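Local coordinates for Serine/threonine-protein phosphatase 2A regulatory subunit B'' subunit alpha (PDB 4I5J), which serves as a calcium-binding EF-hand regulatory subunit of protein phosphatase 2A, which might modulate the enzyme's substrate selectivity, catalytic activity and localization, at residues Q239-L243 against V244-V248; Q144-S147 against S148-E152; L131-Q135 against A136-R140; R59-T62 against T63-R67; N89-Q92 against T93-L96. All blocks are in the same frame, centred on the assembly; numbering follows the deposited sequence.

Interaction 1 of 5, residues Q239-L243 against V244-V248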
loop_
_atom_site.group_PDB
_atom_site.type_symbol
_atom_site.label_atom_id
_atom_site.label_comp_id
_atom_site.label_asym_id
_atom_site.label_seq_id
_atom_site.Cartn_x
_atom_site.Cartn_y
_atom_site.Cartn_z
ATOM N N GLN A 239 16.738 -18.858 9.996
ATOM C CA GLN A 239 15.388 -18.652 10.522
ATOM C C GLN A 239 14.410 -18.220 9.453
ATOM O O GLN A 239 13.292 -18.738 9.360
ATOM C CB GLN A 239 15.402 -17.582 11.619
ATOM C CG GLN A 239 16.201 -17.990 12.854
ATOM C CD GLN A 239 15.912 -17.104 14.047
ATOM O OE1 GLN A 239 15.249 -16.072 13.921
ATOM N NE2 GLN A 239 16.401 -17.507 15.215
ATOM N N MET A 240 14.829 -17.254 8.647
ATOM C CA MET A 240 13.941 -16.683 7.636
ATOM C C MET A 240 13.670 -17.679 6.518
ATOM O O MET A 240 12.608 -17.664 5.902
ATOM C CB MET A 240 14.520 -15.378 7.081
ATOM C CG MET A 240 14.464 -14.260 8.083
ATOM S SD MET A 240 12.758 -13.983 8.609
ATOM C CE MET A 240 12.836 -14.383 10.366
ATOM N N LEU A 241 14.632 -18.555 6.256
ATOM C CA LEU A 241 14.428 -19.549 5.218
ATOM C C LEU A 241 13.508 -20.639 5.730
ATOM O O LEU A 241 12.631 -21.105 5.002
ATOM C CB LEU A 241 15.752 -20.129 4.740
ATOM C CG LEU A 241 16.594 -19.240 3.829
ATOM C CD1 LEU A 241 17.941 -19.963 3.503
ATOM C CD2 LEU A 241 15.803 -18.887 2.566
ATOM N N ASP A 242 13.695 -21.044 6.983
ATOM C CA ASP A 242 12.788 -22.008 7.592
ATOM C C ASP A 242 11.394 -21.390 7.682
ATOM O O ASP A 242 10.381 -22.075 7.511
ATOM C CB ASP A 242 13.296 -22.436 8.966
ATOM C CG ASP A 242 14.635 -23.164 8.892
ATOM O OD1 ASP A 242 14.969 -23.715 7.814
ATOM O OD2 ASP A 242 15.359 -23.189 9.913
ATOM N N LEU A 243 11.340 -20.083 7.910
ATOM C CA LEU A 243 10.055 -19.405 7.989
ATOM C C LEU A 243 9.313 -19.438 6.655
ATOM O O LEU A 243 8.128 -19.775 6.611
ATOM C CB LEU A 243 10.232 -17.964 8.450
ATOM C CG LEU A 243 8.932 -17.172 8.588
ATOM C CD1 LEU A 243 7.996 -17.857 9.574
ATOM C CD2 LEU A 243 9.235 -15.752 9.030
ATOM N N VAL A 244 10.020 -19.109 5.573
ATOM C CA VAL A 244 9.388 -18.864 4.276
ATOM C C VAL A 244 9.308 -20.124 3.406
ATOM O O VAL A 244 8.406 -20.259 2.571
ATOM C CB VAL A 244 10.116 -17.704 3.522
ATOM C CG1 VAL A 244 9.685 -17.599 2.063
ATOM C CG2 VAL A 244 9.862 -16.380 4.223
ATOM N N LYS A 245 10.230 -21.055 3.629
ATOM C CA LYS A 245 10.385 -22.233 2.766
ATOM C C LYS A 245 10.318 -21.902 1.273
ATOM O O LYS A 245 9.471 -22.430 0.554
ATOM C CB LYS A 245 9.328 -23.298 3.081
ATOM C CG LYS A 245 9.013 -23.502 4.565
ATOM C CD LYS A 245 9.976 -24.457 5.223
ATOM C CE LYS A 245 9.386 -25.011 6.516
ATOM N NZ LYS A 245 9.024 -23.921 7.450
ATOM N N PRO A 246 11.219 -21.042 0.787
ATOM C CA PRO A 246 11.138 -20.722 -0.640
ATOM C C PRO A 246 11.567 -21.894 -1.525
ATOM O O PRO A 246 12.286 -22.781 -1.069
ATOM C CB PRO A 246 12.132 -19.572 -0.785
ATOM C CG PRO A 246 13.153 -19.845 0.258
ATOM C CD PRO A 246 12.389 -20.418 1.430
ATOM N N ALA A 247 11.125 -21.898 -2.779
ATOM C CA ALA A 247 11.575 -22.903 -3.731
ATOM C C ALA A 247 13.102 -22.884 -3.806
ATOM O O ALA A 247 13.759 -23.897 -3.566
ATOM C CB ALA A 247 10.983 -22.630 -5.093
ATOM N N VAL A 248 13.649 -21.710 -4.108
ATOM C CA VAL A 248 15.078 -21.495 -4.223
ATOM C C VAL A 248 15.533 -20.555 -3.095
ATOM O O VAL A 248 15.029 -19.431 -2.972
ATOM C CB VAL A 248 15.402 -20.880 -5.594
ATOM C CG1 VAL A 248 16.877 -20.687 -5.757
ATOM C CG2 VAL A 248 14.862 -21.768 -6.720
#
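Leu241 and Pro246 touch where helix 233-244 runs out. The CD2 methyl of Leu241 rests 3.6 Å from CG of the Pro246 ring. The two side chains cross at about a right angle. With CG anti to the carbonyl carbon (chi1 -75°), the Leu241 side chain starts outward from the helix and then brings CD2 back to the proline. Two backbone bonds close the last turn beside this pair. Val244 N donates to Met240 O at 3.0 Å, from above the carbonyl plane. Lys245 N donates to Leu241 O at 2.8 Å. Lys245 is the first residue to leave helical geometry, and its positive phi of 44° turns the chain out. Pro246 therefore falls beside Leu241. Further out, Val244 packs on Leu257 and Cys260 of helix 254-260 and on Phe266 of helix 263-271. Met240 also reaches Phe266. Pro246 lies against Ile252 and Asp256, and Asp256 accepts a weak hydrogen bond from Ala247 N. The chemistry is that of a helix C-terminus. Backbone amides satisfy the Met240 and Leu241 carbonyls. Pro246 has no N-H to offer a further helical turn, so its ring contributes apolar packing instead.

Interaction 2 of 5, residues Q144-S147 against S148-E152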
loop_
_atom_site.group_PDB
_atom_site.type_symbol
_atom_site.label_atom_id
_atom_site.label_comp_id
_atom_site.label_asym_id
_atom_site.label_seq_id
_atom_site.Cartn_x
_atom_site.Cartn_y
_atom_site.Cartn_z
ATOM N N GLN A 144 10.091 6.106 14.054
ATOM C CA GLN A 144 11.150 5.452 13.277
ATOM C C GLN A 144 10.966 3.949 13.113
ATOM O O GLN A 144 11.951 3.207 13.043
ATOM C CB GLN A 144 12.525 5.730 13.881
ATOM C CG GLN A 144 13.024 7.126 13.643
ATOM C CD GLN A 144 14.079 7.517 14.639
ATOM O OE1 GLN A 144 13.800 7.643 15.830
ATOM N NE2 GLN A 144 15.305 7.700 14.168
ATOM N N ALA A 145 9.710 3.511 13.038
ATOM C CA ALA A 145 9.395 2.091 12.948
ATOM C C ALA A 145 10.070 1.439 11.742
ATOM O O ALA A 145 10.399 0.252 11.782
ATOM C CB ALA A 145 7.892 1.878 12.894
ATOM N N SER A 146 10.278 2.224 10.682
ATOM C CA SER A 146 10.896 1.740 9.446
ATOM C C SER A 146 12.354 2.186 9.307
ATOM O O SER A 146 12.725 3.281 9.748
ATOM C CB SER A 146 10.079 2.191 8.233
ATOM O OG SER A 146 8.782 1.618 8.258
ATOM N N SER A 147 13.174 1.329 8.694
ATOM C CA SER A 147 14.607 1.586 8.554
ATOM C C SER A 147 14.899 2.605 7.468
ATOM O O SER A 147 14.150 2.709 6.491
ATOM C CB SER A 147 15.349 0.276 8.242
ATOM O OG SER A 147 15.171 -0.127 6.890
ATOM N N SER A 148 16.001 3.337 7.601
ATOM C CA SER A 148 16.350 4.318 6.580
ATOM C C SER A 148 16.565 3.680 5.207
ATOM O O SER A 148 16.427 4.346 4.167
ATOM C CB SER A 148 17.598 5.093 6.973
ATOM O OG SER A 148 18.761 4.392 6.577
ATOM N N ARG A 149 16.934 2.401 5.195
ATOM C CA ARG A 149 17.193 1.737 3.931
ATOM C C ARG A 149 15.899 1.358 3.202
ATOM O O ARG A 149 15.800 1.516 1.989
ATOM C CB ARG A 149 18.127 0.536 4.113
ATOM C CG ARG A 149 19.593 0.964 4.152
ATOM C CD ARG A 149 20.558 -0.153 4.612
ATOM N NE ARG A 149 21.923 0.374 4.664
ATOM C CZ ARG A 149 23.010 -0.334 4.953
ATOM N NH1 ARG A 149 22.920 -1.626 5.223
ATOM N NH2 ARG A 149 24.192 0.257 4.961
ATOM N N ILE A 150 14.910 0.872 3.937
ATOM C CA ILE A 150 13.616 0.619 3.317
ATOM C C ILE A 150 12.961 1.952 2.871
ATOM O O ILE A 150 12.399 2.028 1.788
ATOM C CB ILE A 150 12.692 -0.233 4.230
ATOM C CG1 ILE A 150 11.726 -1.057 3.383
ATOM C CG2 ILE A 150 12.010 0.630 5.319
ATOM C CD1 ILE A 150 12.433 -2.167 2.546
ATOM N N ILE A 151 13.106 3.009 3.662
ATOM C CA ILE A 151 12.508 4.305 3.311
ATOM C C ILE A 151 13.152 4.859 2.039
ATOM O O ILE A 151 12.467 5.338 1.137
ATOM C CB ILE A 151 12.632 5.336 4.464
ATOM C CG1 ILE A 151 11.866 4.868 5.713
ATOM C CG2 ILE A 151 12.166 6.715 4.016
ATOM C CD1 ILE A 151 10.384 4.707 5.536
ATOM N N GLU A 152 14.472 4.758 1.960
ATOM C CA GLU A 152 15.201 5.127 0.754
ATOM C C GLU A 152 14.670 4.341 -0.442
ATOM O O GLU A 152 14.517 4.883 -1.540
ATOM C CB GLU A 152 16.707 4.891 0.956
ATOM C CG GLU A 152 17.589 5.278 -0.213
ATOM C CD GLU A 152 19.074 5.213 0.147
ATOM O OE1 GLU A 152 19.398 4.927 1.325
ATOM O OE2 GLU A 152 19.918 5.444 -0.747
#
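The flat group at the centre of this contact is the carbonyl of Ser147, with Ile150 and Ile151 gathered round its oxygen. Ile151 CG1 lies on one side of the carbonyl plane, 3.2 Å from Ser147 O. Ile150 CG2 lies on the other side, closer to the plane, also 3.2 Å from Ser147 O. At the oxygen end Ile151 N donates nearly along the C=O axis, at 3.0 Å from Ser147 O. The second flat group, the guanidinium of Arg149, extends to helix 209-226, where it makes a cation-pi contact with Tyr214. Its NH1 also binds Tyr214 O and forms a salt bridge with Glu217.

Ser147 is the N-cap of helix 148-154. Its OG stands between the backbone N and the carbonyl carbon (chi1 76°), which points it into the first turn. There it accepts from Ile150 N at 3.1 Å, and the N-H points almost straight at it (168°). Just before the cap, Ser146 CB packs on Ile151 CD1 at 3.7 Å and on Ile150 CG2 at 3.8 Å. Ile150 packs on Trp195 and Phe215 of the EF-hand domain pair and on Phe271 of helix 263-271.

Glu218 of helix 209-226 accepts from both Arg149 N and Ser148 OG. Serine oxygen and glutamate thus share the amides of the first turn. The carboxylate is probably stabilised by the positive end of the helix.

Interaction 3 of 5, residues L131-Q135 against A136-R140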
loop_
_atom_site.group_PDB
_atom_site.type_symbol
_atom_site.label_atom_id
_atom_site.label_comp_id
_atom_site.label_asym_id
_atom_site.label_seq_id
_atom_site.Cartn_x
_atom_site.Cartn_y
_atom_site.Cartn_z
ATOM N N LEU A 131 2.304 19.823 1.059
ATOM C CA LEU A 131 1.601 18.727 0.371
ATOM C C LEU A 131 2.491 17.562 -0.096
ATOM O O LEU A 131 2.054 16.719 -0.880
ATOM C CB LEU A 131 0.754 19.257 -0.784
ATOM C CG LEU A 131 -0.169 20.421 -0.379
ATOM C CD1 LEU A 131 -1.101 20.791 -1.516
ATOM C CD2 LEU A 131 -0.959 20.120 0.899
ATOM N N TYR A 132 3.733 17.524 0.379
ATOM C CA TYR A 132 4.608 16.382 0.133
ATOM C C TYR A 132 5.268 15.922 1.416
ATOM O O TYR A 132 5.465 16.706 2.340
ATOM C CB TYR A 132 5.686 16.716 -0.903
ATOM C CG TYR A 132 5.112 17.001 -2.272
ATOM C CD1 TYR A 132 4.674 18.281 -2.607
ATOM C CD2 TYR A 132 4.982 15.986 -3.222
ATOM C CE1 TYR A 132 4.136 18.543 -3.855
ATOM C CE2 TYR A 132 4.450 16.238 -4.466
ATOM C CZ TYR A 132 4.027 17.522 -4.781
ATOM O OH TYR A 132 3.490 17.786 -6.020
ATOM N N ILE A 133 5.618 14.641 1.469
ATOM C CA ILE A 133 6.334 14.120 2.615
ATOM C C ILE A 133 7.751 13.852 2.176
ATOM O O ILE A 133 7.983 13.214 1.140
ATOM C CB ILE A 133 5.660 12.854 3.152
ATOM C CG1 ILE A 133 4.330 13.234 3.811
ATOM C CG2 ILE A 133 6.536 12.180 4.174
ATOM C CD1 ILE A 133 3.573 12.047 4.288
ATOM N N SER A 134 8.707 14.385 2.928
ATOM C CA SER A 134 10.107 14.135 2.623
ATOM C C SER A 134 10.517 12.773 3.172
ATOM O O SER A 134 9.832 12.181 4.016
ATOM C CB SER A 134 10.985 15.234 3.226
ATOM O OG SER A 134 10.906 15.154 4.628
ATOM N N GLN A 135 11.632 12.273 2.670
ATOM C CA GLN A 135 12.212 11.028 3.142
ATOM C C GLN A 135 12.510 11.090 4.643
ATOM O O GLN A 135 12.215 10.149 5.382
ATOM C CB GLN A 135 13.473 10.732 2.329
ATOM C CG GLN A 135 14.054 9.403 2.591
ATOM C CD GLN A 135 15.211 9.091 1.666
ATOM O OE1 GLN A 135 15.294 9.628 0.551
ATOM N NE2 GLN A 135 16.108 8.215 2.121
ATOM N N ALA A 136 13.063 12.215 5.090
ATOM C CA ALA A 136 13.396 12.437 6.498
ATOM C C ALA A 136 12.166 12.387 7.386
ATOM O O ALA A 136 12.168 11.745 8.427
ATOM C CB ALA A 136 14.096 13.799 6.679
ATOM N N ASP A 137 11.122 13.096 6.988
ATOM C CA ASP A 137 9.885 13.044 7.745
ATOM C C ASP A 137 9.261 11.653 7.795
ATOM O O ASP A 137 8.844 11.204 8.866
ATOM C CB ASP A 137 8.902 14.103 7.258
ATOM C CG ASP A 137 9.397 15.521 7.558
ATOM O OD1 ASP A 137 10.110 15.706 8.578
ATOM O OD2 ASP A 137 9.106 16.436 6.762
ATOM N N LEU A 138 9.233 10.951 6.662
ATOM C CA LEU A 138 8.661 9.613 6.662
ATOM C C LEU A 138 9.464 8.683 7.574
ATOM O O LEU A 138 8.906 7.793 8.202
ATOM C CB LEU A 138 8.580 9.042 5.255
ATOM C CG LEU A 138 7.619 7.863 5.104
ATOM C CD1 LEU A 138 6.213 8.327 5.406
ATOM C CD2 LEU A 138 7.722 7.202 3.707
ATOM N N SER A 139 10.771 8.917 7.666
ATOM C CA SER A 139 11.639 8.132 8.539
ATOM C C SER A 139 11.254 8.231 10.009
ATOM O O SER A 139 11.635 7.389 10.812
ATOM C CB SER A 139 13.089 8.564 8.350
ATOM O OG SER A 139 13.580 8.102 7.104
ATOM N N ARG A 140 10.490 9.258 10.355
ATOM C CA ARG A 140 10.045 9.461 11.729
ATOM C C ARG A 140 8.617 8.991 11.982
ATOM O O ARG A 140 8.109 9.116 13.095
ATOM C CB ARG A 140 10.171 10.933 12.093
ATOM C CG ARG A 140 11.600 11.368 12.134
ATOM C CD ARG A 140 11.753 12.862 12.236
ATOM N NE ARG A 140 13.162 13.187 12.067
ATOM C CZ ARG A 140 13.683 13.775 10.995
ATOM N NH1 ARG A 140 12.913 14.163 9.990
ATOM N NH2 ARG A 140 14.984 14.000 10.944
#
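Ile133 lays its CG2 methyl against the start of Leu138, 3.9 Å from Leu138 CB. The two side chains cross at about a right angle. Ser134, the next residue, is the N-cap of helix 135-138. A chi1 of 66° swings its OG over the open first turn. Ser134 OG accepts from Asp137 N at 3.1 Å, with a nearly straight N-H (166°). The same hydroxyl donates a weak bond to Asp137 OD2, also at 3.1 Å. The Ser134 backbone adds to the cap, since Leu138 N donates to Ser134 O at 3.0 Å. With an alanine here, Asp137 N would probably lose its capping acceptor and the Asp137 carboxylate one of the bonds that hold its rotation. The other carboxylate oxygen, Asp137 OD1, forms a long salt bridge with Arg140 NH1 at 3.5 Å. At Gln135, the residue after the cap, two donors of Ser139 grip a single acceptor. Ser139 N and Ser139 OG both lie 3.0 Å from Gln135 O and come from opposite faces of its carbonyl plane. The hydroxyl stands well above that plane.

Residues 131-140 are consistent with the place where an EF-hand loop passes into its second helix. Ile133 pairs by backbone bonds with Met171, forming the short antiparallel link usual between paired EF-hand loops. Its side chain packs on Phe122 and Leu125 of helix 112-125 and on Phe176 of helix 173-184. Leu138 joins the same core through Leu125 and Phe179, and Gln135, Leu138 and Ser139 meet Ile151 of helix 148-154.

Interaction 4 of 5, residues R59-T62 against T63-R67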
loop_
_atom_site.group_PDB
_atom_site.type_symbol
_atom_site.label_atom_id
_atom_site.label_comp_id
_atom_site.label_asym_id
_atom_site.label_seq_id
_atom_site.Cartn_x
_atom_site.Cartn_y
_atom_site.Cartn_z
ATOM N N ARG A 59 -9.731 15.596 -1.228
ATOM C CA ARG A 59 -8.930 14.598 -0.540
ATOM C C ARG A 59 -9.657 13.265 -0.348
ATOM O O ARG A 59 -9.037 12.208 -0.440
ATOM C CB ARG A 59 -8.475 15.134 0.820
ATOM C CG ARG A 59 -7.428 16.218 0.722
ATOM C CD ARG A 59 -6.186 15.714 0.030
ATOM N NE ARG A 59 -5.098 16.680 0.137
ATOM C CZ ARG A 59 -4.086 16.757 -0.720
ATOM N NH1 ARG A 59 -4.023 15.936 -1.764
ATOM N NH2 ARG A 59 -3.136 17.668 -0.541
ATOM N N TYR A 60 -10.953 13.314 -0.047
ATOM C CA TYR A 60 -11.731 12.085 0.160
ATOM C C TYR A 60 -11.810 11.293 -1.140
ATOM O O TYR A 60 -11.539 10.097 -1.169
ATOM C CB TYR A 60 -13.141 12.392 0.697
ATOM C CG TYR A 60 -14.031 11.175 0.717
ATOM C CD1 TYR A 60 -13.884 10.200 1.693
ATOM C CD2 TYR A 60 -15.000 10.984 -0.261
ATOM C CE1 TYR A 60 -14.697 9.057 1.700
ATOM C CE2 TYR A 60 -15.816 9.852 -0.265
ATOM C CZ TYR A 60 -15.667 8.904 0.717
ATOM O OH TYR A 60 -16.482 7.796 0.708
ATOM N N ILE A 61 -12.154 11.971 -2.225
ATOM C CA ILE A 61 -12.212 11.336 -3.528
ATOM C C ILE A 61 -10.853 10.759 -3.952
ATOM O O ILE A 61 -10.774 9.612 -4.402
ATOM C CB ILE A 61 -12.762 12.307 -4.571
ATOM C CG1 ILE A 61 -14.236 12.606 -4.248
ATOM C CG2 ILE A 61 -12.599 11.729 -5.982
ATOM C CD1 ILE A 61 -14.861 13.641 -5.154
ATOM N N THR A 62 -9.788 11.533 -3.777
ATOM C CA THR A 62 -8.441 11.053 -4.078
ATOM C C THR A 62 -8.140 9.789 -3.285
ATOM O O THR A 62 -7.569 8.817 -3.803
ATOM C CB THR A 62 -7.392 12.109 -3.679
ATOM O OG1 THR A 62 -7.497 13.251 -4.539
ATOM C CG2 THR A 62 -5.979 11.526 -3.775
ATOM N N THR A 63 -8.539 9.802 -2.010
ATOM C CA THR A 63 -8.227 8.699 -1.117
ATOM C C THR A 63 -9.019 7.445 -1.477
ATOM O O THR A 63 -8.454 6.346 -1.509
ATOM C CB THR A 63 -8.473 9.085 0.335
ATOM O OG1 THR A 63 -7.641 10.209 0.662
ATOM C CG2 THR A 63 -8.146 7.934 1.260
ATOM N N VAL A 64 -10.311 7.602 -1.776
ATOM C CA VAL A 64 -11.119 6.450 -2.164
ATOM C C VAL A 64 -10.591 5.867 -3.468
ATOM O O VAL A 64 -10.515 4.637 -3.636
ATOM C CB VAL A 64 -12.612 6.799 -2.332
ATOM C CG1 VAL A 64 -13.394 5.581 -2.889
ATOM C CG2 VAL A 64 -13.197 7.265 -1.003
ATOM N N ILE A 65 -10.228 6.738 -4.400
ATOM C CA ILE A 65 -9.674 6.238 -5.654
ATOM C C ILE A 65 -8.358 5.466 -5.412
ATOM O O ILE A 65 -8.169 4.406 -5.988
ATOM C CB ILE A 65 -9.536 7.344 -6.703
ATOM C CG1 ILE A 65 -10.927 7.864 -7.044
ATOM C CG2 ILE A 65 -8.842 6.825 -7.977
ATOM C CD1 ILE A 65 -10.947 8.990 -8.022
ATOM N N GLN A 66 -7.480 5.956 -4.528
ATOM C CA GLN A 66 -6.236 5.235 -4.265
ATOM C C GLN A 66 -6.582 3.874 -3.713
ATOM O O GLN A 66 -5.992 2.875 -4.115
ATOM C CB GLN A 66 -5.315 5.984 -3.272
ATOM C CG GLN A 66 -4.779 7.296 -3.793
ATOM C CD GLN A 66 -4.558 7.257 -5.290
ATOM O OE1 GLN A 66 -3.732 6.493 -5.792
ATOM N NE2 GLN A 66 -5.320 8.061 -6.014
ATOM N N ARG A 67 -7.569 3.831 -2.818
ATOM C CA ARG A 67 -7.972 2.569 -2.187
ATOM C C ARG A 67 -8.564 1.586 -3.191
ATOM O O ARG A 67 -8.350 0.379 -3.087
ATOM C CB ARG A 67 -8.953 2.803 -1.032
ATOM C CG ARG A 67 -8.314 3.559 0.147
ATOM C CD ARG A 67 -9.234 3.547 1.351
ATOM N NE ARG A 67 -9.402 2.192 1.886
ATOM C CZ ARG A 67 -10.282 1.867 2.834
ATOM N NH1 ARG A 67 -11.085 2.795 3.328
ATOM N NH2 ARG A 67 -10.371 0.614 3.271
#
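This is a local contact between successive turns in the middle of helix 54-72, in an EF-hand domain. Most of the residues that meet here are buried. Val64 CG2 sits over one face of the Tyr60 ring as a CH-pi contact. The methyl is 3.6 Å from the Tyr60 ring centroid, offset toward the rim, and comes within 3.4 Å of Tyr60 CZ. Tyr60 has CG anti to its N (chi1 171°), which carries the ring obliquely toward the next turn, where Val64 meets it. Beyond it, Tyr60 OH binds Phe110 O. Ile61 and Ile65 lie side by side, with Ile61 CG2 3.8 Å from Ile65 CD1, and face helix 34-43.

Two carbonyls each take a second donor. Thr63 OG1 donates to Arg59 O at 2.7 Å, on the opposite face from Thr63 N, and also bonds Tyr173 OH. Gln66 bends back at chi2, and its NE2 reaches Thr62 O at 3.2 Å. The same amide binds Gln30 and Trp178. A leucine in place of Gln66 would probably leave the Trp178 indole N-H and Gln30 OE1 without their mates. Buried polar groups are thus satisfied partly by the helix's own backbone and partly by neighbouring segments.

Interaction 5 of 5, residues N89-Q92 against T93-L96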
loop_
_atom_site.group_PDB
_atom_site.type_symbol
_atom_site.label_atom_id
_atom_site.label_comp_id
_atom_site.label_asym_id
_atom_site.label_seq_id
_atom_site.Cartn_x
_atom_site.Cartn_y
_atom_site.Cartn_z
ATOM N N ASN A 89 -14.205 -7.154 -4.710
ATOM C CA ASN A 89 -15.548 -6.910 -4.191
ATOM C C ASN A 89 -16.030 -5.500 -4.487
ATOM O O ASN A 89 -16.894 -4.978 -3.773
ATOM C CB ASN A 89 -15.617 -7.165 -2.667
ATOM C CG ASN A 89 -14.790 -6.170 -1.867
ATOM O OD1 ASN A 89 -14.010 -5.410 -2.430
ATOM N ND2 ASN A 89 -14.970 -6.164 -0.550
ATOM N N PHE A 90 -15.487 -4.861 -5.523
ATOM C CA PHE A 90 -15.864 -3.463 -5.756
ATOM C C PHE A 90 -17.331 -3.304 -6.167
ATOM O O PHE A 90 -18.045 -2.470 -5.630
ATOM C CB PHE A 90 -14.963 -2.767 -6.784
ATOM C CG PHE A 90 -15.312 -1.310 -6.972
ATOM C CD1 PHE A 90 -15.099 -0.398 -5.938
ATOM C CD2 PHE A 90 -15.870 -0.858 -8.156
ATOM C CE1 PHE A 90 -15.436 0.944 -6.077
ATOM C CE2 PHE A 90 -16.195 0.486 -8.315
ATOM C CZ PHE A 90 -15.985 1.392 -7.266
ATOM N N LEU A 91 -17.781 -4.092 -7.131
ATOM C CA LEU A 91 -19.150 -3.924 -7.595
ATOM C C LEU A 91 -20.108 -4.276 -6.480
ATOM O O LEU A 91 -21.084 -3.566 -6.275
ATOM C CB LEU A 91 -19.414 -4.737 -8.858
ATOM C CG LEU A 91 -18.645 -4.246 -10.091
ATOM C CD1 LEU A 91 -19.074 -4.997 -11.338
ATOM C CD2 LEU A 91 -18.861 -2.750 -10.265
ATOM N N GLN A 92 -19.819 -5.343 -5.732
ATOM C CA GLN A 92 -20.639 -5.678 -4.551
ATOM C C GLN A 92 -20.652 -4.541 -3.533
ATOM O O GLN A 92 -21.681 -4.222 -2.949
ATOM C CB GLN A 92 -20.144 -6.955 -3.869
ATOM C CG GLN A 92 -20.807 -7.198 -2.529
ATOM C CD GLN A 92 -20.008 -8.125 -1.658
ATOM O OE1 GLN A 92 -18.885 -8.521 -2.003
ATOM N NE2 GLN A 92 -20.568 -8.474 -0.517
ATOM N N THR A 93 -19.503 -3.908 -3.320
ATOM C CA THR A 93 -19.444 -2.791 -2.386
ATOM C C THR A 93 -20.305 -1.606 -2.880
ATOM O O THR A 93 -20.902 -0.887 -2.086
ATOM C CB THR A 93 -17.983 -2.318 -2.173
ATOM O OG1 THR A 93 -17.213 -3.380 -1.593
ATOM C CG2 THR A 93 -17.944 -1.133 -1.229
ATOM N N LEU A 94 -20.364 -1.397 -4.189
ATOM C CA LEU A 94 -21.270 -0.387 -4.736
ATOM C C LEU A 94 -22.709 -0.767 -4.435
ATOM O O LEU A 94 -23.518 0.071 -4.054
ATOM C CB LEU A 94 -21.091 -0.245 -6.249
ATOM C CG LEU A 94 -19.857 0.529 -6.690
ATOM C CD1 LEU A 94 -19.977 0.917 -8.170
ATOM C CD2 LEU A 94 -19.699 1.750 -5.816
ATOM N N ALA A 95 -23.029 -2.044 -4.607
ATOM C CA ALA A 95 -24.375 -2.522 -4.305
ATOM C C ALA A 95 -24.732 -2.288 -2.829
ATOM O O ALA A 95 -25.881 -1.963 -2.500
ATOM C CB ALA A 95 -24.503 -3.988 -4.671
ATOM N N LEU A 96 -23.745 -2.436 -1.946
ATOM C CA LEU A 96 -23.969 -2.263 -0.507
ATOM C C LEU A 96 -24.037 -0.778 -0.147
ATOM O O LEU A 96 -24.762 -0.377 0.749
ATOM C CB LEU A 96 -22.865 -2.949 0.308
ATOM C CG LEU A 96 -22.745 -4.478 0.301
ATOM C CD1 LEU A 96 -21.473 -4.920 1.037
ATOM C CD2 LEU A 96 -23.969 -5.154 0.929
#
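Phe90 and Leu94 cross obliquely, and the branch point of the leucine lies over one face of the ring. Leu94 CG is 4.3 Å from the Phe90 ring centroid and 23° off the normal, a loose CH-pi contact displaced toward the rim. The nearest methyl, Leu94 CD1, is 3.8 Å from Phe90 CE2. CG of Phe90 lies anti to the backbone N (chi1 -177°), which tilts the ring partly toward the next turn, where it meets Leu94. Tyr109 meets the Phe90 ring edge-to-face. Leu91 CD2 approaches Leu94 CD1 more distantly, at 4.4 Å, and both leucines lean on Phe16 of helix 12-20.

The segments form the first turns of helix 90-97, in the N-terminal EF-hand domain of this fragment. Asn89 holds the N-cap position, but its side chain makes no capping bond. Its amide is engaged outside the helix, OD1 with Tyr109 OH and ND2 with Asp108. The link to the helix runs through its backbone instead. Asn89 O accepts from Thr93 OG1 at 2.7 Å and from Thr93 N at 2.9 Å. The two donors come from opposite faces of the carbonyl, the hydroxyl standing well above the plane. On the outer side, Gln92 and Leu96 run side by side and point the same way. The extended Gln92 chain brings NE2 to 4.0 Å from Leu96 CD1.

Along the chain the order is interaction 4, 5, 3, 2 and 1. Interactions 4 and 5 lie in the N-terminal EF-hand domain, on helices 54-72 and 90-97, with centres about 16 Å apart and no direct touch. Interactions 3 and 2 lie in the EF-hand domain pair that also holds the calcium site. Their centres are about 11 Å apart, and Ile151 CG2 packs on Gln135 CG at 3.6 Å. Interactions 3 and 4 bridge the two regions where Leu131 meets Arg59. Interaction 1 ends helix 233-244, its centre about 23 Å from that of interaction 2 and about 37 Å from that of interaction 4. The five contacts thus mark helix starts, turns and one helix end across a mainly helical EF-hand fragment of the regulatory subunit.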